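Local coordinates for protein galectin (Xenopus laevis, PDB 3WUC) that probably binds lactose and related beta-galactosides, and perhaps laminin, as a beta-sandwich lectin of the galectin family, at residues N45-C50 with D98-H103; L39-R44 with F116-I121; M3-D8 with T32-V37. All coordinates share one frame; numbering follows the deposited sequence.

Interaction 1: residues N45-C50 with D98-H103; sequences NLICHC and DCITVH. With GAL (beta-D-galactopyranose), chain D.
Two consecutive residues, Ile47 and Cys48, both aim their CB atoms at Ile100 on the facing sheet, which a regular strand would not allow. This fits a classic beta bulge, in which both face Leu39 on the neighbouring strand, together with the corner the chain turns at Ile47. Segments 48-50 and 99-103 belong to the two sheets of the galectin sandwich, their axes 10.2 Å apart at closest approach and only 19° from parallel. No hydrogen bond spans the gap, as expected for sheets joined through side chains.

Ile100 reaches across with its extended branch, and CD1 is the working atom. Ile100 CD1 lies 3.8 Å from Ile47 CG2 and 3.9 Å from Ile47 CG1, nestling against the fork of the other isoleucine, the two side chains meeting at a slant. Ile100 CD1 is a looser 4.3 Å from Cys48 CB. Two residues on, Val102 divides its two methyls between two thiols: CG2 is 4.2 Å from Cys48 SG, and CG1 stands at the same 4.2 Å from Cys50 SG. Both sulfurs extend anti to their backbone nitrogens (chi1 -175° for Cys48), which carries them toward the opposite sheet. Phe94 also packs on Cys50 and Val102.

His49, between the cysteines, turns the other way. Its NE2 makes a hydrogen bond of 2.8 Å to O4 of the galactose, which sits at the ring edge near its plane; ND1 is tied to Asp38, and the ring meets Trp73. Strand 45-53 thus has two chemically distinct sides. Its inner side meets the other sheet through methyl and thiol groups, consistent with dispersion and exclusion of water as the source of cohesion, while its outer side offers a directional polar bond to the sugar.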
loop_
_atom_site.group_PDB
_atom_site.type_symbol
_atom_site.label_atom_id
_atom_site.label_comp_id
_atom_site.label_asym_id
_atom_site.label_seq_id
_atom_site.Cartn_x
_atom_site.Cartn_y
_atom_site.Cartn_z
ATOM N N ASN B 45 15.427 -14.508 20.856
ATOM C CA ASN B 45 14.279 -14.306 21.717
ATOM C C ASN B 45 13.131 -13.869 20.816
ATOM O O ASN B 45 12.913 -12.668 20.598
ATOM C CB ASN B 45 14.521 -13.281 22.794
ATOM C CG ASN B 45 15.557 -13.773 23.773
ATOM O OD1 ASN B 45 15.265 -14.531 24.683
ATOM N ND2 ASN B 45 16.793 -13.468 23.448
ATOM N N LEU B 46 12.361 -14.882 20.464
ATOM C CA LEU B 46 11.201 -14.782 19.515
ATOM C C LEU B 46 9.903 -14.985 20.272
ATOM O O LEU B 46 9.659 -16.027 20.867
ATOM C CB LEU B 46 11.356 -15.710 18.390
ATOM C CG LEU B 46 12.636 -15.685 17.496
ATOM C CD1 LEU B 46 12.748 -16.722 16.432
ATOM C CD2 LEU B 46 12.725 -14.241 16.947
ATOM N N ILE B 47 8.998 -14.010 20.222
ATOM C CA ILE B 47 7.646 -14.180 20.764
ATOM C C ILE B 47 6.780 -14.921 19.757
ATOM O O ILE B 47 5.830 -15.575 20.225
ATOM C CB ILE B 47 6.984 -12.829 21.197
ATOM C CG1 ILE B 47 5.868 -12.998 22.164
ATOM C CG2 ILE B 47 6.630 -11.945 19.994
ATOM C CD1 ILE B 47 6.341 -13.435 23.541
ATOM N N CYS B 48 7.094 -14.829 18.463
ATOM C CA CYS B 48 6.359 -15.601 17.487
ATOM C C CYS B 48 7.224 -15.938 16.302
ATOM O O CYS B 48 7.644 -15.053 15.568
ATOM C CB CYS B 48 5.108 -14.820 17.071
ATOM S SG CYS B 48 4.040 -15.812 15.942
ATOM N N HIS B 49 7.522 -17.217 16.130
ATOM C CA HIS B 49 8.132 -17.781 14.933
ATOM C C HIS B 49 7.030 -18.459 14.155
ATOM O O HIS B 49 6.430 -19.360 14.691
ATOM C CB HIS B 49 9.174 -18.818 15.368
ATOM C CG HIS B 49 9.684 -19.764 14.311
ATOM N ND1 HIS B 49 10.541 -19.419 13.287
ATOM C CD2 HIS B 49 9.556 -21.115 14.192
ATOM C CE1 HIS B 49 10.894 -20.474 12.595
ATOM N NE2 HIS B 49 10.320 -21.522 13.136
ATOM N N CYS B 50 6.674 -17.938 12.974
ATOM C CA CYS B 50 5.545 -18.441 12.152
ATOM C C CYS B 50 6.186 -19.089 10.957
ATOM O O CYS B 50 6.753 -18.444 10.106
ATOM C CB CYS B 50 4.687 -17.255 11.746
ATOM S SG CYS B 50 3.328 -17.735 10.681
ATOM N N ASP B 98 -1.549 -9.184 24.317
ATOM C CA ASP B 98 -1.196 -10.269 25.191
ATOM C C ASP B 98 -1.328 -11.605 24.557
ATOM O O ASP B 98 -0.545 -12.547 24.824
ATOM C CB ASP B 98 -2.099 -10.225 26.484
ATOM C CG ASP B 98 -1.776 -8.981 27.374
ATOM O OD1 ASP B 98 -0.713 -8.337 27.217
ATOM O OD2 ASP B 98 -2.565 -8.680 28.289
ATOM N N CYS B 99 -2.351 -11.768 23.722
ATOM C CA CYS B 99 -2.466 -12.903 22.813
ATOM C C CYS B 99 -2.252 -12.369 21.399
ATOM O O CYS B 99 -3.023 -11.481 20.993
ATOM C CB CYS B 99 -3.811 -13.505 22.887
ATOM S SG CYS B 99 -3.924 -15.059 21.951
ATOM N N ILE B 100 -1.190 -12.791 20.747
ATOM C CA ILE B 100 -0.919 -12.433 19.339
ATOM C C ILE B 100 -1.958 -13.085 18.492
ATOM O O ILE B 100 -2.390 -14.228 18.762
ATOM C CB ILE B 100 0.516 -12.789 18.955
ATOM C CG1 ILE B 100 1.434 -11.916 19.817
ATOM C CG2 ILE B 100 0.796 -12.620 17.439
ATOM C CD1 ILE B 100 2.899 -12.305 19.746
ATOM N N THR B 101 -2.443 -12.362 17.462
ATOM C CA THR B 101 -3.272 -12.957 16.468
ATOM C C THR B 101 -2.503 -13.003 15.118
ATOM O O THR B 101 -2.130 -11.936 14.621
ATOM C CB THR B 101 -4.633 -12.251 16.274
ATOM O OG1 THR B 101 -5.372 -12.244 17.528
ATOM C CG2 THR B 101 -5.427 -13.006 15.251
ATOM N N VAL B 102 -2.278 -14.182 14.574
ATOM C CA VAL B 102 -1.682 -14.365 13.240
ATOM C C VAL B 102 -2.861 -14.456 12.229
ATOM O O VAL B 102 -3.646 -15.432 12.297
ATOM C CB VAL B 102 -0.790 -15.592 13.073
ATOM C CG1 VAL B 102 -0.119 -15.617 11.739
ATOM C CG2 VAL B 102 0.202 -15.663 14.296
ATOM N N HIS B 103 -3.040 -13.417 11.409
ATOM C CA HIS B 103 -4.041 -13.397 10.336
ATOM C C HIS B 103 -3.469 -14.027 9.101
ATOM O O HIS B 103 -2.565 -13.496 8.430
ATOM C CB HIS B 103 -4.478 -11.992 9.989
ATOM C CG HIS B 103 -5.198 -11.295 11.079
ATOM N ND1 HIS B 103 -6.577 -11.361 11.218
ATOM C CD2 HIS B 103 -4.748 -10.623 12.168
ATOM C CE1 HIS B 103 -6.947 -10.657 12.274
ATOM N NE2 HIS B 103 -5.859 -10.190 12.865
HETATM C C1 GAL D . 13.083 -26.766 14.348
HETATM C C2 GAL D . 13.650 -26.051 13.151
HETATM C C3 GAL D . 13.751 -24.566 13.415
HETATM C C4 GAL D . 12.402 -24.051 13.905
HETATM C C5 GAL D . 11.951 -24.912 15.107
HETATM C C6 GAL D . 10.594 -24.448 15.595
HETATM O O2 GAL D . 14.995 -26.561 12.971
HETATM O O3 GAL D . 14.289 -23.886 12.315
HETATM O O4 GAL D . 11.444 -24.035 12.817
HETATM O O5 GAL D . 11.823 -26.255 14.669
HETATM O O6 GAL D . 10.089 -25.256 16.645
#

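Interaction 2: residues L39-R44 with F116-I121; sequences LGTDSR and FPIEVI
Ile121 packs against Leu39 and Gly40 at the rim of the galectin beta-sandwich, where strand 120-127 runs beside the turn that leaves strand 36-39. The backbones are close here, with Gly40 CA and Ile121 CA 5.1 Å apart, and a backbone bond from Gly40 to Tyr123 continues the antiparallel pairing.

Followed outward, the Ile121 side chain begins with CB, 4.1 Å from Gly40 O. Ile121 CG2, anti to the backbone N, branches toward the glycine: it lies 3.6 Å from Gly40 O and also touches Gly40 N and, at 4.0 Å, Leu39 CB. The other branch passes through CG1 in an extended course (chi2 171°) to the tip, Ile121 CD1, which meets Leu39 CD2 at 4.1 Å. CG2 thus meets the Gly40 backbone and the base of Leu39, and CD1 the tip of the leucine. Ile47 and Phe96 pack on Ile121 too, placing it in the sandwich interior.

Nearer the surface, Thr41 CG2 is 3.6 Å from Ile118 CD1, the two side chains running past each other in opposite directions. Beyond this point segment 39-44 leaves segment 116-121 and closes on itself in an Asx turn. Asp42 OD1, which also takes a hydrogen bond from Asn45 ND2, accepts Arg44 N at 2.8 Å through its anti lone pair, with a bent N-H...O angle of 133°.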
loop_
_atom_site.group_PDB
_atom_site.type_symbol
_atom_site.label_atom_id
_atom_site.label_comp_id
_atom_site.label_asym_id
_atom_site.label_seq_id
_atom_site.Cartn_x
_atom_site.Cartn_y
_atom_site.Cartn_z
ATOM N N LEU B 39 9.112 -12.751 14.822
ATOM C CA LEU B 39 8.914 -11.547 15.628
ATOM C C LEU B 39 9.456 -11.692 17.011
ATOM O O LEU B 39 9.213 -12.727 17.677
ATOM C CB LEU B 39 7.406 -11.139 15.674
ATOM C CG LEU B 39 6.742 -10.783 14.340
ATOM C CD1 LEU B 39 6.331 -11.983 13.483
ATOM C CD2 LEU B 39 5.533 -9.993 14.768
ATOM N N GLY B 40 10.192 -10.698 17.525
ATOM C CA GLY B 40 10.665 -10.787 18.895
ATOM C C GLY B 40 11.535 -9.635 19.239
ATOM O O GLY B 40 11.312 -8.512 18.793
ATOM N N THR B 41 12.469 -9.903 20.152
ATOM C CA THR B 41 13.429 -8.864 20.550
ATOM C C THR B 41 14.735 -8.972 19.862
ATOM O O THR B 41 15.393 -7.899 19.722
ATOM C CB THR B 41 13.542 -8.849 22.105
ATOM O OG1 THR B 41 14.101 -10.078 22.518
ATOM C CG2 THR B 41 12.345 -8.830 22.723
ATOM N N ASP B 42 15.170 -10.138 19.375
ATOM C CA ASP B 42 16.356 -10.416 18.602
ATOM C C ASP B 42 16.229 -11.847 18.155
ATOM O O ASP B 42 15.182 -12.581 18.467
ATOM C CB ASP B 42 17.653 -10.173 19.489
ATOM C CG ASP B 42 17.671 -11.039 20.800
ATOM O OD1 ASP B 42 17.535 -12.235 20.713
ATOM O OD2 ASP B 42 17.765 -10.503 21.895
ATOM N N SER B 43 17.212 -12.376 17.459
ATOM C CA SER B 43 17.093 -13.672 16.842
ATOM C C SER B 43 17.066 -14.837 17.886
ATOM O O SER B 43 16.621 -15.950 17.582
ATOM C CB SER B 43 18.150 -13.925 15.779
ATOM O OG SER B 43 19.404 -14.034 16.421
ATOM N N ARG B 44 17.526 -14.521 19.083
ATOM C CA ARG B 44 17.541 -15.500 20.160
ATOM C C ARG B 44 16.273 -15.521 20.983
ATOM O O ARG B 44 16.062 -16.418 21.831
ATOM C CB ARG B 44 18.762 -15.263 21.122
ATOM C CG ARG B 44 20.049 -15.406 20.363
ATOM C CD ARG B 44 21.154 -14.727 21.174
ATOM N NE ARG B 44 21.026 -15.034 22.571
ATOM C CZ ARG B 44 21.433 -16.149 23.127
ATOM N NH1 ARG B 44 22.133 -17.058 22.453
ATOM N NH2 ARG B 44 21.149 -16.333 24.390
ATOM N N PHE B 116 6.214 -15.292 27.071
ATOM C CA PHE B 116 7.041 -14.524 28.028
ATOM C C PHE B 116 6.619 -13.065 27.985
ATOM O O PHE B 116 6.031 -12.661 26.989
ATOM C CB PHE B 116 8.560 -14.706 27.803
ATOM C CG PHE B 116 9.057 -14.373 26.404
ATOM C CD1 PHE B 116 9.432 -13.081 26.062
ATOM C CD2 PHE B 116 9.116 -15.345 25.413
ATOM C CE1 PHE B 116 9.875 -12.788 24.755
ATOM C CE2 PHE B 116 9.593 -15.059 24.156
ATOM C CZ PHE B 116 9.930 -13.779 23.826
ATOM N N PRO B 117 6.834 -12.278 29.054
ATOM C CA PRO B 117 6.406 -10.908 29.045
ATOM C C PRO B 117 7.184 -10.100 27.995
ATOM O O PRO B 117 8.441 -10.239 27.854
ATOM C CB PRO B 117 6.701 -10.420 30.474
ATOM C CG PRO B 117 6.508 -11.667 31.293
ATOM C CD PRO B 117 7.144 -12.708 30.449
ATOM N N ILE B 118 6.435 -9.367 27.197
ATOM C CA ILE B 118 7.054 -8.488 26.171
ATOM C C ILE B 118 6.147 -7.315 25.901
ATOM O O ILE B 118 4.995 -7.462 25.785
ATOM C CB ILE B 118 7.375 -9.261 24.880
ATOM C CG1 ILE B 118 8.072 -8.349 23.851
ATOM C CG2 ILE B 118 6.107 -9.908 24.367
ATOM C CD1 ILE B 118 8.752 -9.158 22.757
ATOM N N GLU B 119 6.684 -6.105 25.855
ATOM C CA GLU B 119 5.868 -4.920 25.611
ATOM C C GLU B 119 6.160 -4.299 24.244
ATOM O O GLU B 119 5.373 -3.558 23.780
ATOM C CB GLU B 119 6.011 -3.864 26.700
ATOM C CG GLU B 119 5.181 -4.277 27.967
ATOM C CD GLU B 119 3.647 -4.541 27.663
ATOM O OE1 GLU B 119 2.911 -3.644 27.105
ATOM O OE2 GLU B 119 3.134 -5.643 27.989
ATOM N N VAL B 120 7.298 -4.615 23.661
ATOM C CA VAL B 120 7.701 -4.048 22.343
ATOM C C VAL B 120 8.357 -5.115 21.535
ATOM O O VAL B 120 9.298 -5.775 21.983
ATOM C CB VAL B 120 8.639 -2.831 22.501
ATOM C CG1 VAL B 120 9.008 -2.239 21.153
ATOM C CG2 VAL B 120 8.021 -1.772 23.372
ATOM N N ILE B 121 7.879 -5.306 20.311
ATOM C CA ILE B 121 8.567 -6.104 19.299
ATOM C C ILE B 121 9.432 -5.259 18.455
ATOM O O ILE B 121 8.997 -4.309 17.787
ATOM C CB ILE B 121 7.538 -6.879 18.370
ATOM C CG1 ILE B 121 6.796 -7.878 19.319
ATOM C CG2 ILE B 121 8.217 -7.536 17.156
ATOM C CD1 ILE B 121 5.662 -8.492 18.611
#

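Interaction 3: residues M3-D8 with T32-V37; sequences MDMEPD and TNRFAV. With GAL (beta-D-galactopyranose), chain D.
Met5 lies over one face of the Arg34 guanidinium, its CE 3.7 Å above the plane and displaced toward the rim, while the edges of the same group are given to oxygens. Galactose O3 lies in the plane at the edge and is held twice: Arg34 NH1 and NH2 each donate a hydrogen bond of 3.0 Å to it, the one from NH1 at 147°. Next to it, NH1 makes a weak hydrogen bond to galactose O4, and it also reaches Asn51 OD1. On its other side, Arg34 NH2 donates to Met3 O at 2.9 Å, the carbonyl oxygen lying 23° out of the guanidinium plane. That oxygen is shared with the hydroxyl of Tyr56, whose ring forms a cation-pi contact with Arg34.

The arginine gets there by a straight run, fully extended from CG to NE (chi2 180°). Met5 crosses it at about a right angle, with CG 3.7 Å from Arg34 NE and SD 3.8 Å from Arg34 CG. The bend at chi3 brings Met5 CE over the guanidinium and to 3.8 Å from Ala36 CB. Met5 additionally lines a pocket occupied by a malonic acid molecule, and further along the segment Asp8 O bonds to Asn13 of the second subunit.

The N-terminal segment is thereby part of the sugar site's second shell. A carbonyl on one nitrogen and the methionine's CG and CE over a face would restrict rotation of the guanidinium, whose charge, met by several neutral oxygens, would probably polarise galactose O3.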
loop_
_atom_site.group_PDB
_atom_site.type_symbol
_atom_site.label_atom_id
_atom_site.label_comp_id
_atom_site.label_asym_id
_atom_site.label_seq_id
_atom_site.Cartn_x
_atom_site.Cartn_y
_atom_site.Cartn_z
ATOM N N MET B 3 18.046 -27.973 5.320
ATOM C CA MET B 3 17.331 -27.900 6.640
ATOM C C MET B 3 17.344 -26.480 7.215
ATOM O O MET B 3 16.532 -26.183 8.126
ATOM C CB MET B 3 17.817 -28.944 7.667
ATOM C CG MET B 3 17.551 -30.347 7.203
ATOM S SD MET B 3 15.758 -30.651 7.097
ATOM C CE MET B 3 15.590 -31.240 8.799
ATOM N N ASP B 4 18.222 -25.624 6.666
ATOM C CA ASP B 4 18.318 -24.237 7.052
ATOM C C ASP B 4 17.597 -23.461 5.916
ATOM O O ASP B 4 17.756 -23.731 4.741
ATOM C CB ASP B 4 19.731 -23.702 7.239
ATOM C CG ASP B 4 20.192 -23.813 8.647
ATOM O OD1 ASP B 4 19.484 -23.313 9.545
ATOM O OD2 ASP B 4 21.246 -24.438 8.872
ATOM N N MET B 5 16.908 -22.410 6.338
ATOM C CA MET B 5 16.375 -21.458 5.400
ATOM C C MET B 5 17.433 -20.399 5.045
ATOM O O MET B 5 18.352 -20.150 5.845
ATOM C CB MET B 5 15.208 -20.790 6.099
ATOM C CG MET B 5 14.057 -21.776 6.441
ATOM S SD MET B 5 12.633 -21.068 7.273
ATOM C CE MET B 5 13.388 -20.735 8.892
ATOM N N GLU B 6 17.319 -19.819 3.850
ATOM C CA GLU B 6 18.104 -18.659 3.471
ATOM C C GLU B 6 17.578 -17.412 4.258
ATOM O O GLU B 6 16.369 -17.135 4.271
ATOM C CB GLU B 6 18.031 -18.433 1.988
ATOM C CG GLU B 6 18.793 -17.182 1.558
ATOM C CD GLU B 6 18.547 -16.798 0.118
ATOM O OE1 GLU B 6 19.414 -17.104 -0.743
ATOM O OE2 GLU B 6 17.491 -16.156 -0.135
ATOM N N PRO B 7 18.450 -16.674 4.957
ATOM C CA PRO B 7 18.039 -15.409 5.558
ATOM C C PRO B 7 17.585 -14.432 4.486
ATOM O O PRO B 7 18.130 -14.388 3.336
ATOM C CB PRO B 7 19.262 -14.953 6.327
ATOM C CG PRO B 7 20.382 -15.683 5.734
ATOM C CD PRO B 7 19.866 -16.993 5.254
ATOM N N ASP B 8 16.487 -13.769 4.749
ATOM C CA ASP B 8 16.037 -12.624 3.894
ATOM C C ASP B 8 16.171 -11.430 4.857
ATOM O O ASP B 8 17.025 -11.366 5.757
ATOM C CB ASP B 8 14.570 -12.728 3.318
ATOM C CG ASP B 8 14.223 -11.629 2.154
ATOM O OD1 ASP B 8 14.708 -11.818 1.006
ATOM O OD2 ASP B 8 13.447 -10.626 2.414
ATOM N N THR B 32 10.655 -24.139 -2.322
ATOM C CA THR B 32 11.258 -24.201 -0.998
ATOM C C THR B 32 10.541 -25.167 -0.098
ATOM O O THR B 32 9.359 -25.510 -0.312
ATOM C CB THR B 32 11.227 -22.812 -0.334
ATOM O OG1 THR B 32 12.128 -22.809 0.778
ATOM C CG2 THR B 32 9.827 -22.484 0.147
ATOM N N ASN B 33 11.258 -25.680 0.925
ATOM C CA ASN B 33 10.620 -26.591 1.831
ATOM C C ASN B 33 9.752 -25.945 2.928
ATOM O O ASN B 33 8.963 -26.561 3.567
ATOM C CB ASN B 33 11.608 -27.610 2.395
ATOM C CG ASN B 33 12.737 -26.995 3.176
ATOM O OD1 ASN B 33 12.851 -25.767 3.396
ATOM N ND2 ASN B 33 13.688 -27.858 3.526
ATOM N N ARG B 34 10.065 -24.677 3.235
ATOM C CA ARG B 34 9.449 -23.984 4.354
ATOM C C ARG B 34 9.924 -22.532 4.279
ATOM O O ARG B 34 10.957 -22.210 3.628
ATOM C CB ARG B 34 9.832 -24.624 5.693
ATOM C CG ARG B 34 11.264 -24.396 6.110
ATOM C CD ARG B 34 11.486 -25.069 7.421
ATOM N NE ARG B 34 12.849 -24.931 7.913
ATOM C CZ ARG B 34 13.183 -24.544 9.118
ATOM N NH1 ARG B 34 12.326 -24.234 10.100
ATOM N NH2 ARG B 34 14.519 -24.529 9.392
ATOM N N PHE B 35 9.146 -21.671 4.940
ATOM C CA PHE B 35 9.526 -20.254 5.101
ATOM C C PHE B 35 9.093 -19.763 6.437
ATOM O O PHE B 35 8.266 -20.353 7.140
ATOM C CB PHE B 35 8.985 -19.391 3.948
ATOM C CG PHE B 35 7.508 -19.039 4.017
ATOM C CD1 PHE B 35 6.575 -19.910 3.555
ATOM C CD2 PHE B 35 7.125 -17.845 4.556
ATOM C CE1 PHE B 35 5.199 -19.559 3.580
ATOM C CE2 PHE B 35 5.789 -17.494 4.663
ATOM C CZ PHE B 35 4.850 -18.350 4.185
ATOM N N ALA B 36 9.611 -18.645 6.919
ATOM C CA ALA B 36 9.241 -18.150 8.206
ATOM C C ALA B 36 9.238 -16.656 8.273
ATOM O O ALA B 36 10.089 -15.997 7.590
ATOM C CB ALA B 36 10.210 -18.645 9.297
ATOM N N VAL B 37 8.356 -16.151 9.122
ATOM C CA VAL B 37 8.387 -14.749 9.584
ATOM C C VAL B 37 8.446 -14.811 11.098
ATOM O O VAL B 37 7.696 -15.505 11.774
ATOM C CB VAL B 37 7.129 -13.935 9.157
ATOM C CG1 VAL B 37 7.282 -12.503 9.673
ATOM C CG2 VAL B 37 6.990 -13.916 7.667
HETATM C C1 GAL D . 13.083 -26.766 14.348
HETATM C C2 GAL D . 13.650 -26.051 13.151
HETATM C C3 GAL D . 13.751 -24.566 13.415
HETATM C C4 GAL D . 12.402 -24.051 13.905
HETATM C C5 GAL D . 11.951 -24.912 15.107
HETATM C C6 GAL D . 10.594 -24.448 15.595
HETATM O O2 GAL D . 14.995 -26.561 12.971
HETATM O O3 GAL D . 14.289 -23.886 12.315
HETATM O O4 GAL D . 11.444 -24.035 12.817
HETATM O O5 GAL D . 11.823 -26.255 14.669
HETATM O O6 GAL D . 10.089 -25.256 16.645
HETATM O O HOH W 1 15.578 -24.079 2.897
#

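Overall arrangement
All three interactions draw on the sheet that carries the sugar site. Interactions 1 and 2 are close neighbours, with centres about 9 Å apart: Cys48 O is 2.8 Å from Leu39 N, a probable hydrogen bond, and interaction 1 is nested along the chain within the loop that interaction 2 closes. Interaction 3 lies about 18 Å from interaction 1, centre to centre, yet strands 36-39 and 45-53 link them, with Cys50 N 2.9 Å from Val37 O, a probable hydrogen bond. The galactose joins these two again: His49 bonds to its O4 and Arg34 to its O3, with only a weak bond to O4. Interaction 2 stays remote; the side chain of Leu39 is about 13 Å from the bound galactose.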